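Local coordinates for protein FdhC (Acinetobacter nosocomialis, PDB 5KTC) that transfers a 3-hydroxybutanoyl group from coenzyme A to the amino group of a dTDP-linked sugar, as a sugar N-acyltransferase of the GNAT superfamily, at residues His129-Lys134 with Asn157-Phe162; Ile77-Leu82 with Ser96-Glu101; Val2-Lys7 with Glu62-Ile67. All blocks are in the same frame, centred on the assembly; numbering follows the deposited sequence.

Interaction 1 (His129-Lys134 with Asn157-Phe162). With FUH ([[(2~{R},3~{S},5~{R})-5-[5-methyl-2,4-bis(oxidanylidene)pyrimidin-1-yl]-3-oxidanyl-oxolan-2-yl]methoxy-oxidanyl-phosphoryl] [(2~{R},3~{R},4~{S},5~{R},6~{R})-6-methyl-3,5-bis(oxidanyl)-4-[[(3~{R})-3-oxidanylbutanoyl]amino]oxan-2-yl] hydrogen phosphate), chain C.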
# COMPACT_ATOMS: atom_id res chain seq x y z
N HIS A 129 2.70 10.66 3.60
CA HIS A 129 1.77 10.92 4.71
C HIS A 129 0.71 9.84 4.72
O HIS A 129 0.27 9.41 3.69
CB HIS A 129 1.07 12.27 4.52
CG HIS A 129 2.00 13.45 4.47
ND1 HIS A 129 1.52 14.71 4.19
CD2 HIS A 129 3.35 13.58 4.60
CE1 HIS A 129 2.54 15.57 4.21
NE2 HIS A 129 3.65 14.91 4.44
N PHE A 130 0.27 9.41 5.92
CA PHE A 130 -0.91 8.55 6.02
C PHE A 130 -1.48 8.61 7.45
O PHE A 130 -0.86 9.14 8.37
CB PHE A 130 -0.58 7.09 5.65
CG PHE A 130 0.54 6.51 6.43
CD1 PHE A 130 1.84 6.68 6.00
CD2 PHE A 130 0.32 5.84 7.66
CE1 PHE A 130 2.91 6.14 6.74
CE2 PHE A 130 1.37 5.32 8.41
CZ PHE A 130 2.66 5.46 7.94
N GLU A 131 -2.66 8.01 7.62
CA GLU A 131 -3.29 7.94 8.93
C GLU A 131 -3.83 6.54 9.22
O GLU A 131 -4.06 5.77 8.29
CB GLU A 131 -4.42 8.95 9.02
CG GLU A 131 -5.56 8.81 8.06
CD GLU A 131 -5.51 9.66 6.82
OE1 GLU A 131 -6.07 9.25 5.80
OE2 GLU A 131 -4.93 10.75 6.85
N VAL A 132 -4.03 6.24 10.51
CA VAL A 132 -4.47 4.95 10.97
C VAL A 132 -5.46 5.20 12.10
O VAL A 132 -5.19 6.02 12.99
CB VAL A 132 -3.31 4.17 11.54
CG1 VAL A 132 -3.72 2.80 12.05
CG2 VAL A 132 -2.18 4.04 10.51
N MET A 133 -6.62 4.57 12.06
CA MET A 133 -7.61 4.80 13.12
C MET A 133 -7.13 4.37 14.47
O MET A 133 -6.52 3.36 14.62
CB MET A 133 -8.95 4.12 12.83
CG MET A 133 -9.79 4.90 11.81
SD MET A 133 -11.50 4.30 11.71
CE MET A 133 -12.25 5.03 13.19
N LYS A 134 -7.45 5.16 15.49
CA LYS A 134 -7.20 4.76 16.85
C LYS A 134 -8.02 3.48 17.06
O LYS A 134 -9.07 3.37 16.52
CB LYS A 134 -7.63 5.90 17.76
CG LYS A 134 -6.76 7.14 17.66
CD LYS A 134 -7.27 8.24 18.62
CE LYS A 134 -6.19 9.08 19.26
NZ LYS A 134 -6.69 10.50 19.38
N ASN A 157 -8.07 9.39 14.45
CA ASN A 157 -6.80 8.95 13.82
C ASN A 157 -5.53 9.36 14.52
O ASN A 157 -5.50 10.33 15.30
CB ASN A 157 -6.69 9.61 12.43
CG ASN A 157 -7.77 9.20 11.47
OD1 ASN A 157 -8.23 8.07 11.53
ND2 ASN A 157 -8.21 10.10 10.58
N ILE A 158 -4.49 8.61 14.24
CA ILE A 158 -3.14 9.04 14.38
C ILE A 158 -2.59 9.28 12.97
O ILE A 158 -2.86 8.51 12.04
CB ILE A 158 -2.33 8.11 15.21
CG1 ILE A 158 -2.93 8.08 16.63
CG2 ILE A 158 -0.85 8.58 15.27
CD1 ILE A 158 -2.42 6.91 17.43
N TYR A 159 -1.88 10.43 12.82
CA TYR A 159 -1.35 10.90 11.54
C TYR A 159 0.15 10.66 11.55
O TYR A 159 0.84 10.96 12.56
CB TYR A 159 -1.64 12.38 11.35
CG TYR A 159 -3.06 12.60 11.22
CD1 TYR A 159 -3.68 12.41 10.01
CD2 TYR A 159 -3.86 12.87 12.35
CE1 TYR A 159 -5.02 12.49 9.87
CE2 TYR A 159 -5.22 12.99 12.22
CZ TYR A 159 -5.80 12.81 11.01
OH TYR A 159 -7.16 12.88 10.79
N TYR A 160 0.65 10.10 10.45
CA TYR A 160 2.05 9.74 10.36
C TYR A 160 2.68 10.36 9.14
O TYR A 160 2.00 10.62 8.16
CB TYR A 160 2.20 8.21 10.23
CG TYR A 160 1.77 7.44 11.44
CD1 TYR A 160 0.46 6.99 11.59
CD2 TYR A 160 2.68 7.13 12.43
CE1 TYR A 160 0.08 6.31 12.75
CE2 TYR A 160 2.32 6.40 13.54
CZ TYR A 160 1.01 6.00 13.69
OH TYR A 160 0.69 5.31 14.82
N ILE A 161 4.00 10.46 9.19
CA ILE A 161 4.79 10.65 7.99
C ILE A 161 5.94 9.61 7.94
O ILE A 161 6.42 9.10 8.95
CB ILE A 161 5.39 12.05 7.74
CG1 ILE A 161 6.58 12.29 8.58
CG2 ILE A 161 4.36 13.16 7.95
CD1 ILE A 161 6.33 12.20 10.03
N PHE A 162 6.38 9.34 6.72
CA PHE A 162 7.45 8.33 6.51
C PHE A 162 8.46 9.00 5.56
O PHE A 162 8.11 9.43 4.49
CB PHE A 162 6.86 7.01 6.01
CG PHE A 162 7.86 5.89 5.99
CD1 PHE A 162 8.76 5.76 4.96
CD2 PHE A 162 7.92 4.99 7.04
CE1 PHE A 162 9.75 4.80 4.98
CE2 PHE A 162 8.91 4.02 7.06
CZ PHE A 162 9.80 3.93 6.02
O1 FUH C . -4.92 2.52 4.67
C1 FUH C . -4.62 3.51 5.33
C2 FUH C . -3.21 3.84 5.69
C3 FUH C . -2.31 2.63 5.69
O2 FUH C . -2.27 2.00 7.00
C4 FUH C . -0.89 3.01 5.37
N1 FUH C . -5.57 4.43 5.76
C5 FUH C . -6.92 4.41 5.19
C6 FUH C . -7.99 4.55 6.29
O3 FUH C . -7.72 5.69 6.98
C7 FUH C . -9.39 4.73 5.76
C8 FUH C . -10.43 5.16 6.82
O4 FUH C . -9.41 5.74 4.74
C9 FUH C . -7.07 5.54 4.20
O5 FUH C . -6.24 5.36 3.04
C10 FUH C . -8.45 5.59 3.68
O6 FUH C . -8.68 4.36 3.00
P1 FUH C . -9.93 4.15 2.07
O7 FUH C . -11.15 3.79 2.83
O8 FUH C . -9.49 3.01 1.14
O9 FUH C . -10.09 5.35 1.03
P2 FUH C . -10.78 6.79 1.16
O10 FUH C . -9.78 7.79 0.69
O11 FUH C . -11.20 6.95 2.62
O12 FUH C . -11.96 6.58 0.15
C11 FUH C . -12.57 7.71 -0.48
C12 FUH C . -14.00 7.35 -0.80
C13 FUH C . -14.75 6.66 0.36
O13 FUH C . -16.14 7.02 0.40
C14 FUH C . -14.71 5.17 0.03
C15 FUH C . -14.72 5.22 -1.48
O14 FUH C . -14.04 6.43 -1.90
N2 FUH C . -13.96 4.16 -2.18
C16 FUH C . -12.60 4.07 -2.07
C17 FUH C . -11.90 3.11 -2.78
C18 FUH C . -10.39 2.99 -2.71
C19 FUH C . -12.66 2.21 -3.59
O15 FUH C . -12.04 1.33 -4.32
N3 FUH C . -13.99 2.31 -3.69
C20 FUH C . -14.61 3.30 -3.02
O16 FUH C . -15.93 3.38 -3.10
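Tyr-160 N donates to Phe-130 O over 2.7 Å, the shortest of the four backbone hydrogen bonds that join these two antiparallel strands. Phe-130 N returns a bond to Tyr-160 O, and Val-132 and Ile-158 repeat the exchange one hydrogen-bonded pair along. The carbonyl of Glu-131, between these pairs, points out of the ladder instead and accepts the product's amide nitrogen, Glu-131 O to FUH N1 being 3.2 Å. Since N1 is the nitrogen that carries the acyl group, this carbonyl probably helps place the sugar amine for transfer. Coenzyme A touches Glu-131 and Val-132 as well.

On one face of the sheet the Phe-130 ring, whose CG lies between its own N and carbonyl carbon (chi1 55°), reaches back across to Tyr-160. Tyr-160 CB sits over that ring as a CH-pi donor, 3.5 Å from Phe-130 CE2. The two rings are nearly parallel, 17° apart, yet slid so far that they barely overlap. Val-132 CG2 packs against Tyr-160 CE1 at 3.9 Å; a compact branched residue suits this buried place, while the tyrosine supplies a hydroxyl for His-140. On the other face Glu-131 OE2 lies at the edge of the Tyr-159 ring, 3.5 Å from CE1. Asn-157 ND2, with the partner in its amide plane, donates to Tyr-159 OH over 3.0 Å, and that hydroxyl also bonds Asp-154.

Strand 127-133 continues the sheet from its parallel neighbour 91-99, and strand 157-163 passes it on to 149-153. Helix 137-146 packs on the face carrying Val-132 and Ile-158, and Tyr-116 and Phe-120 of helix 107-122 meet Phe-130 and Phe-162.

Interaction 2 (Ile77-Leu82 with Ser96-Glu101); sequences IGTVRL and SWILNE. With FUH ([[(2~{R},3~{S},5~{R})-5-[5-methyl-2,4-bis(oxidanylidene)pyrimidin-1-yl]-3-oxidanyl-oxolan-2-yl]methoxy-oxidanyl-phosphoryl] [(2~{R},3~{R},4~{S},5~{R},6~{R})-6-methyl-3,5-bis(oxidanyl)-4-[[(3~{R})-3-oxidanylbutanoyl]amino]oxan-2-yl] hydrogen phosphate), chain C.
Ser-96 OG is held side-on by the guanidinium of Arg-81: NE donates to it over 2.9 Å and NH2 over 3.1 Å. The arginine chain, extended at chi1, bends at chi3 (62°) to bring both nitrogens there. The hydroxyl spends its own proton on a phosphate of the product, Ser-96 OG to FUH O8 being 2.5 Å. Arg-81 NH2 also reaches the next phosphate, 2.9 Å from FUH O10, and NH1 pairs with Glu-63, so the arginine is committed at all three nitrogens. Ser-96 N donates to FUH O5, while Ser-96 O accepts from Thr-79 OG1 at 2.7 Å, the threonine satisfying that carbonyl.

Thr-79 and Ile-98 exchange backbone bonds, and Asn-100 N donates to Ile-77 O. Gly-78 CA makes a CA-H...O contact to Ile-98 O at 3.0 Å; its backbone angles (phi 168°, psi -164°) suit glycine, and with Ile-77 it forms a classic beta bulge opposite Ile-68. Val-80 CG2 packs against Trp-97 CD1.

Trp-97 N bonds FUH O1 weakly. The chemistry implies that strand 91-99 serves both products, through Ser-96, Trp-97 O and Leu-99 N, while Arg-81 crosses from strand 75-86 to the diphosphate and Ser-96 OG.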
# COMPACT_ATOMS: atom_id res chain seq x y z
N ILE A 77 -5.00 -10.86 -3.49
CA ILE A 77 -5.05 -10.92 -2.02
C ILE A 77 -5.27 -9.53 -1.38
O ILE A 77 -5.40 -9.45 -0.20
CB ILE A 77 -3.78 -11.54 -1.45
CG1 ILE A 77 -2.50 -10.78 -1.93
CG2 ILE A 77 -3.66 -13.02 -1.89
CD1 ILE A 77 -1.27 -11.19 -1.12
N GLY A 78 -5.36 -8.45 -2.17
CA GLY A 78 -5.67 -7.17 -1.58
C GLY A 78 -5.50 -5.95 -2.45
O GLY A 78 -5.43 -6.06 -3.68
N THR A 79 -5.46 -4.78 -1.78
CA THR A 79 -5.38 -3.53 -2.45
C THR A 79 -4.41 -2.62 -1.79
O THR A 79 -4.12 -2.74 -0.58
CB THR A 79 -6.73 -2.79 -2.51
OG1 THR A 79 -7.23 -2.52 -1.18
CG2 THR A 79 -7.69 -3.61 -3.27
N VAL A 80 -3.91 -1.64 -2.55
CA VAL A 80 -3.19 -0.53 -1.91
C VAL A 80 -3.16 0.63 -2.85
O VAL A 80 -3.23 0.44 -4.08
CB VAL A 80 -1.76 -0.95 -1.44
CG1 VAL A 80 -0.83 -1.18 -2.63
CG2 VAL A 80 -1.18 0.07 -0.45
N ARG A 81 -3.07 1.82 -2.30
CA ARG A 81 -3.19 3.07 -3.14
C ARG A 81 -2.27 4.17 -2.71
O ARG A 81 -2.09 4.40 -1.52
CB ARG A 81 -4.63 3.57 -3.04
CG ARG A 81 -5.08 4.63 -4.03
CD ARG A 81 -6.62 4.72 -4.12
NE ARG A 81 -7.18 5.11 -2.84
CZ ARG A 81 -7.78 6.26 -2.45
NH1 ARG A 81 -8.07 7.28 -3.25
NH2 ARG A 81 -8.14 6.34 -1.18
N LEU A 82 -1.72 4.89 -3.70
CA LEU A 82 -1.02 6.13 -3.56
C LEU A 82 -1.85 7.25 -4.14
O LEU A 82 -2.37 7.14 -5.23
CB LEU A 82 0.30 6.16 -4.31
CG LEU A 82 1.37 5.25 -3.71
CD1 LEU A 82 1.02 3.78 -3.91
CD2 LEU A 82 2.66 5.60 -4.38
N SER A 96 -5.75 2.84 1.57
CA SER A 96 -6.62 1.79 1.03
C SER A 96 -6.00 0.39 1.12
O SER A 96 -6.08 -0.42 0.17
CB SER A 96 -7.12 2.09 -0.39
OG SER A 96 -7.66 3.39 -0.55
N TRP A 97 -5.38 0.12 2.25
CA TRP A 97 -4.40 -0.96 2.35
C TRP A 97 -5.13 -2.11 3.01
O TRP A 97 -5.46 -2.04 4.22
CB TRP A 97 -3.26 -0.55 3.20
CG TRP A 97 -2.11 -1.51 3.26
CD1 TRP A 97 -1.65 -2.33 2.27
CD2 TRP A 97 -1.23 -1.69 4.38
NE1 TRP A 97 -0.53 -3.01 2.72
CE2 TRP A 97 -0.25 -2.62 4.00
CE3 TRP A 97 -1.20 -1.14 5.67
CZ2 TRP A 97 0.74 -3.05 4.86
CZ3 TRP A 97 -0.19 -1.57 6.55
CH2 TRP A 97 0.78 -2.50 6.12
N ILE A 98 -5.39 -3.14 2.23
CA ILE A 98 -6.21 -4.26 2.67
C ILE A 98 -5.62 -5.57 2.16
O ILE A 98 -5.24 -5.67 1.00
CB ILE A 98 -7.67 -4.20 2.19
CG1 ILE A 98 -8.30 -2.80 2.41
CG2 ILE A 98 -8.47 -5.20 2.97
CD1 ILE A 98 -9.55 -2.48 1.64
N LEU A 99 -5.51 -6.54 3.06
CA LEU A 99 -5.09 -7.90 2.67
C LEU A 99 -6.11 -8.93 3.21
O LEU A 99 -6.49 -8.83 4.38
CB LEU A 99 -3.71 -8.18 3.25
CG LEU A 99 -2.54 -7.46 2.58
CD1 LEU A 99 -1.29 -7.67 3.39
CD2 LEU A 99 -2.28 -7.91 1.14
N ASN A 100 -6.49 -9.91 2.39
CA ASN A 100 -7.54 -10.86 2.84
C ASN A 100 -6.88 -12.11 3.40
O ASN A 100 -5.64 -12.18 3.47
CB ASN A 100 -8.52 -11.21 1.70
CG ASN A 100 -7.88 -11.93 0.53
OD1 ASN A 100 -6.85 -12.58 0.63
ND2 ASN A 100 -8.49 -11.77 -0.65
N GLU A 101 -7.70 -13.09 3.80
CA GLU A 101 -7.21 -14.38 4.35
C GLU A 101 -6.19 -15.14 3.53
O GLU A 101 -5.40 -15.86 4.09
CB GLU A 101 -8.40 -15.34 4.52
CG GLU A 101 -8.70 -15.73 5.94
CD GLU A 101 -9.92 -16.66 6.03
OE1 GLU A 101 -10.62 -16.84 4.99
OE2 GLU A 101 -10.19 -17.21 7.13
O1 FUH C . -4.92 2.52 4.67
C1 FUH C . -4.62 3.51 5.33
C2 FUH C . -3.21 3.84 5.69
C3 FUH C . -2.31 2.63 5.69
O2 FUH C . -2.27 2.00 7.00
C4 FUH C . -0.89 3.01 5.37
N1 FUH C . -5.57 4.43 5.76
C5 FUH C . -6.92 4.41 5.19
C6 FUH C . -7.99 4.55 6.29
O3 FUH C . -7.72 5.69 6.98
C7 FUH C . -9.39 4.73 5.76
C8 FUH C . -10.43 5.16 6.82
O4 FUH C . -9.41 5.74 4.74
C9 FUH C . -7.07 5.54 4.20
O5 FUH C . -6.24 5.36 3.04
C10 FUH C . -8.45 5.59 3.68
O6 FUH C . -8.68 4.36 3.00
P1 FUH C . -9.93 4.15 2.07
O7 FUH C . -11.15 3.79 2.83
O8 FUH C . -9.49 3.01 1.14
O9 FUH C . -10.09 5.35 1.03
P2 FUH C . -10.78 6.79 1.16
O10 FUH C . -9.78 7.79 0.69
O11 FUH C . -11.20 6.95 2.62
O12 FUH C . -11.96 6.58 0.15
C11 FUH C . -12.57 7.71 -0.48
C12 FUH C . -14.00 7.35 -0.80
C13 FUH C . -14.75 6.66 0.36
O13 FUH C . -16.14 7.02 0.40
C14 FUH C . -14.71 5.17 0.03
C15 FUH C . -14.72 5.22 -1.48
O14 FUH C . -14.04 6.43 -1.90
N2 FUH C . -13.96 4.16 -2.18
C16 FUH C . -12.60 4.07 -2.07
C17 FUH C . -11.90 3.11 -2.78
C18 FUH C . -10.39 2.99 -2.71
C19 FUH C . -12.66 2.21 -3.59
O15 FUH C . -12.04 1.33 -4.32
N3 FUH C . -13.99 2.31 -3.69
C20 FUH C . -14.61 3.30 -3.02
O16 FUH C . -15.93 3.38 -3.10

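Interaction 3 (Val2-Lys7 with Glu62-Ile67). With MG (magnesium ion), chain E; FUH ([[(2~{R},3~{S},5~{R})-5-[5-methyl-2,4-bis(oxidanylidene)pyrimidin-1-yl]-3-oxidanyl-oxolan-2-yl]methoxy-oxidanyl-phosphoryl] [(2~{R},3~{R},4~{S},5~{R},6~{R})-6-methyl-3,5-bis(oxidanyl)-4-[[(3~{R})-3-oxidanylbutanoyl]amino]oxan-2-yl] hydrogen phosphate), chain C.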
# COMPACT_ATOMS: atom_id res chain seq x y z
N VAL A 2 3.65 6.73 -16.72
CA VAL A 2 4.45 5.87 -15.78
C VAL A 2 4.03 4.41 -15.93
O VAL A 2 2.89 4.10 -16.24
CB VAL A 2 4.30 6.31 -14.29
CG1 VAL A 2 5.23 5.49 -13.38
CG2 VAL A 2 4.57 7.81 -14.12
N ASN A 3 4.98 3.52 -15.76
CA ASN A 3 4.66 2.10 -15.68
C ASN A 3 5.53 1.51 -14.54
O ASN A 3 6.71 1.90 -14.31
CB ASN A 3 4.79 1.40 -17.03
CG ASN A 3 6.08 0.59 -17.16
OD1 ASN A 3 7.14 1.15 -17.45
ND2 ASN A 3 5.99 -0.71 -16.95
N PHE A 4 4.87 0.67 -13.76
CA PHE A 4 5.41 0.13 -12.55
C PHE A 4 5.86 -1.31 -12.76
O PHE A 4 5.22 -2.08 -13.50
CB PHE A 4 4.38 0.20 -11.42
CG PHE A 4 3.92 1.59 -11.13
CD1 PHE A 4 4.63 2.40 -10.24
CD2 PHE A 4 2.81 2.12 -11.77
CE1 PHE A 4 4.21 3.71 -9.97
CE2 PHE A 4 2.41 3.44 -11.52
CZ PHE A 4 3.10 4.23 -10.62
N ASN A 5 6.88 -1.68 -12.05
CA ASN A 5 7.37 -3.04 -12.07
C ASN A 5 7.61 -3.44 -10.63
O ASN A 5 8.67 -3.59 -10.20
CB ASN A 5 8.58 -3.15 -12.99
CG ASN A 5 8.22 -2.82 -14.43
OD1 ASN A 5 7.53 -3.56 -15.10
ND2 ASN A 5 8.62 -1.65 -14.87
N LEU A 6 6.52 -3.62 -9.91
CA LEU A 6 6.54 -3.85 -8.50
C LEU A 6 6.31 -5.30 -8.18
O LEU A 6 5.18 -5.86 -8.28
CB LEU A 6 5.51 -2.95 -7.82
CG LEU A 6 5.63 -1.46 -8.06
CD1 LEU A 6 4.33 -0.75 -7.57
CD2 LEU A 6 6.85 -0.93 -7.33
N LYS A 7 7.39 -5.94 -7.70
CA LYS A 7 7.30 -7.31 -7.26
C LYS A 7 8.25 -7.55 -6.12
O LYS A 7 9.32 -7.01 -6.11
CB LYS A 7 7.59 -8.29 -8.41
CG LYS A 7 8.97 -8.13 -9.09
CD LYS A 7 9.22 -9.10 -10.30
CE LYS A 7 9.32 -10.60 -9.88
NZ LYS A 7 8.61 -11.65 -10.72
N GLU A 62 -2.06 11.63 -11.01
CA GLU A 62 -2.55 12.10 -9.71
C GLU A 62 -2.83 10.98 -8.68
O GLU A 62 -3.12 11.29 -7.51
CB GLU A 62 -3.81 12.92 -9.93
CG GLU A 62 -3.57 14.20 -10.72
CD GLU A 62 -4.86 14.83 -11.27
OE1 GLU A 62 -5.98 14.25 -11.15
OE2 GLU A 62 -4.72 15.93 -11.84
N GLU A 63 -2.78 9.72 -9.10
CA GLU A 63 -3.24 8.61 -8.24
C GLU A 63 -2.88 7.30 -8.88
O GLU A 63 -3.08 7.15 -10.08
CB GLU A 63 -4.75 8.65 -8.03
CG GLU A 63 -5.28 7.79 -6.90
CD GLU A 63 -6.68 8.18 -6.43
OE1 GLU A 63 -7.50 7.30 -6.11
OE2 GLU A 63 -6.93 9.39 -6.28
N TYR A 64 -2.38 6.35 -8.08
CA TYR A 64 -2.05 5.02 -8.51
C TYR A 64 -2.57 4.02 -7.54
O TYR A 64 -2.23 4.07 -6.35
CB TYR A 64 -0.53 4.88 -8.64
CG TYR A 64 0.04 5.85 -9.62
CD1 TYR A 64 -0.13 5.67 -11.00
CD2 TYR A 64 0.67 7.01 -9.21
CE1 TYR A 64 0.35 6.61 -11.91
CE2 TYR A 64 1.18 7.94 -10.14
CZ TYR A 64 0.99 7.74 -11.49
OH TYR A 64 1.46 8.65 -12.43
N TYR A 65 -3.41 3.12 -8.02
CA TYR A 65 -4.17 2.17 -7.21
C TYR A 65 -3.87 0.79 -7.73
O TYR A 65 -3.91 0.59 -8.95
CB TYR A 65 -5.64 2.46 -7.42
CG TYR A 65 -6.66 1.81 -6.57
CD1 TYR A 65 -6.36 1.13 -5.41
CD2 TYR A 65 -8.00 1.91 -6.93
CE1 TYR A 65 -7.36 0.58 -4.62
CE2 TYR A 65 -9.01 1.37 -6.14
CZ TYR A 65 -8.70 0.70 -4.99
OH TYR A 65 -9.72 0.12 -4.18
N PHE A 66 -3.50 -0.13 -6.84
CA PHE A 66 -3.01 -1.46 -7.19
C PHE A 66 -3.78 -2.59 -6.54
O PHE A 66 -4.24 -2.48 -5.41
CB PHE A 66 -1.53 -1.63 -6.77
CG PHE A 66 -0.60 -0.60 -7.38
CD1 PHE A 66 -0.43 0.61 -6.79
CD2 PHE A 66 0.14 -0.91 -8.49
CE1 PHE A 66 0.39 1.58 -7.32
CE2 PHE A 66 0.98 0.03 -9.06
CZ PHE A 66 1.12 1.29 -8.47
N ILE A 67 -3.93 -3.68 -7.29
CA ILE A 67 -4.28 -4.97 -6.72
C ILE A 67 -2.95 -5.63 -6.29
O ILE A 67 -1.97 -5.53 -7.03
CB ILE A 67 -4.97 -5.89 -7.73
CG1 ILE A 67 -6.18 -5.21 -8.35
CG2 ILE A 67 -5.33 -7.20 -7.07
CD1 ILE A 67 -7.27 -4.79 -7.36
MG MG E . 4.87 -4.13 -14.68
O1 FUH C . -4.92 2.52 4.67
C1 FUH C . -4.62 3.51 5.33
C2 FUH C . -3.21 3.84 5.69
C3 FUH C . -2.31 2.63 5.69
O2 FUH C . -2.27 2.00 7.00
C4 FUH C . -0.89 3.01 5.37
N1 FUH C . -5.57 4.43 5.76
C5 FUH C . -6.92 4.41 5.19
C6 FUH C . -7.99 4.55 6.29
O3 FUH C . -7.72 5.69 6.98
C7 FUH C . -9.39 4.73 5.76
C8 FUH C . -10.43 5.16 6.82
O4 FUH C . -9.41 5.74 4.74
C9 FUH C . -7.07 5.54 4.20
O5 FUH C . -6.24 5.36 3.04
C10 FUH C . -8.45 5.59 3.68
O6 FUH C . -8.68 4.36 3.00
P1 FUH C . -9.93 4.15 2.07
O7 FUH C . -11.15 3.79 2.83
O8 FUH C . -9.49 3.01 1.14
O9 FUH C . -10.09 5.35 1.03
P2 FUH C . -10.78 6.79 1.16
O10 FUH C . -9.78 7.79 0.69
O11 FUH C . -11.20 6.95 2.62
O12 FUH C . -11.96 6.58 0.15
C11 FUH C . -12.57 7.71 -0.48
C12 FUH C . -14.00 7.35 -0.80
C13 FUH C . -14.75 6.66 0.36
O13 FUH C . -16.14 7.02 0.40
C14 FUH C . -14.71 5.17 0.03
C15 FUH C . -14.72 5.22 -1.48
O14 FUH C . -14.04 6.43 -1.90
N2 FUH C . -13.96 4.16 -2.18
C16 FUH C . -12.60 4.07 -2.07
C17 FUH C . -11.90 3.11 -2.78
C18 FUH C . -10.39 2.99 -2.71
C19 FUH C . -12.66 2.21 -3.59
O15 FUH C . -12.04 1.33 -4.32
N3 FUH C . -13.99 2.31 -3.69
C20 FUH C . -14.61 3.30 -3.02
O16 FUH C . -15.93 3.38 -3.10
O HOH W 1 4.24 -2.50 -16.22
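An aromatic cluster of Phe-4, Tyr-64 and Phe-66 joins the N-terminal segment to strand 63-70. CG of Phe-4 lies anti to its carbonyl carbon (chi1 -60°), carrying the ring toward that strand. Its edge meets the face of Tyr-64 in a T-shaped pair, centroids 4.9 Å apart, with Phe-4 CE2 3.4 Å from Tyr-64 CD1. The edge of Phe-66 points at a face of Phe-4, the planes at 85°, and Phe-66 CZ stands over the ring centre. A flat phenyl suits this buried place, offering an edge to one neighbour and a face to the other. Val-2 CG1 covers the opposite face of Phe-4. Leu-6 CD1 extends the apolar patch to Phe-66 CE2 at 3.7 Å, and Val-2 CG2 touches Tyr-64 OH.

The carbonyl of Phe-4 serves a magnesium ion, Phe-4 O to the metal being 2.4 Å. A water that accepts from Asn-3 ND2 lies 2.3 Å from the magnesium; Asn-5 OD1 is a long ligand, 2.8 Å from the magnesium. Across the strand, Tyr-65 OH donates to FUH O15 of the thymine over 2.6 Å. Successive T-shaped contacts are typical of aromatic packing in a hydrophobic core, here on the GNAT sheet face turned from the nucleotide.

From the N terminus, interaction 3 comes first: it closes a long loop holding strand 11-15 and helices 21-28 and 44-59, bringing the chain's start against strand 63-70. Interaction 2 then closes the hairpin of strands 75-86 and 91-99. Interaction 1 follows, closing a loop of intermediate length through helix 137-146 and strand 149-153. The three run in series, none nesting within or crossing another. Interactions 3 and 2 meet directly, through probable backbone hydrogen bonds between Tyr-64 and Leu-82 and between Phe-66 and Val-80. Interactions 2 and 1 do not touch, although strands 91-99 and 127-133 are sheet neighbours; the same bound nucleotide sugar contacts all three.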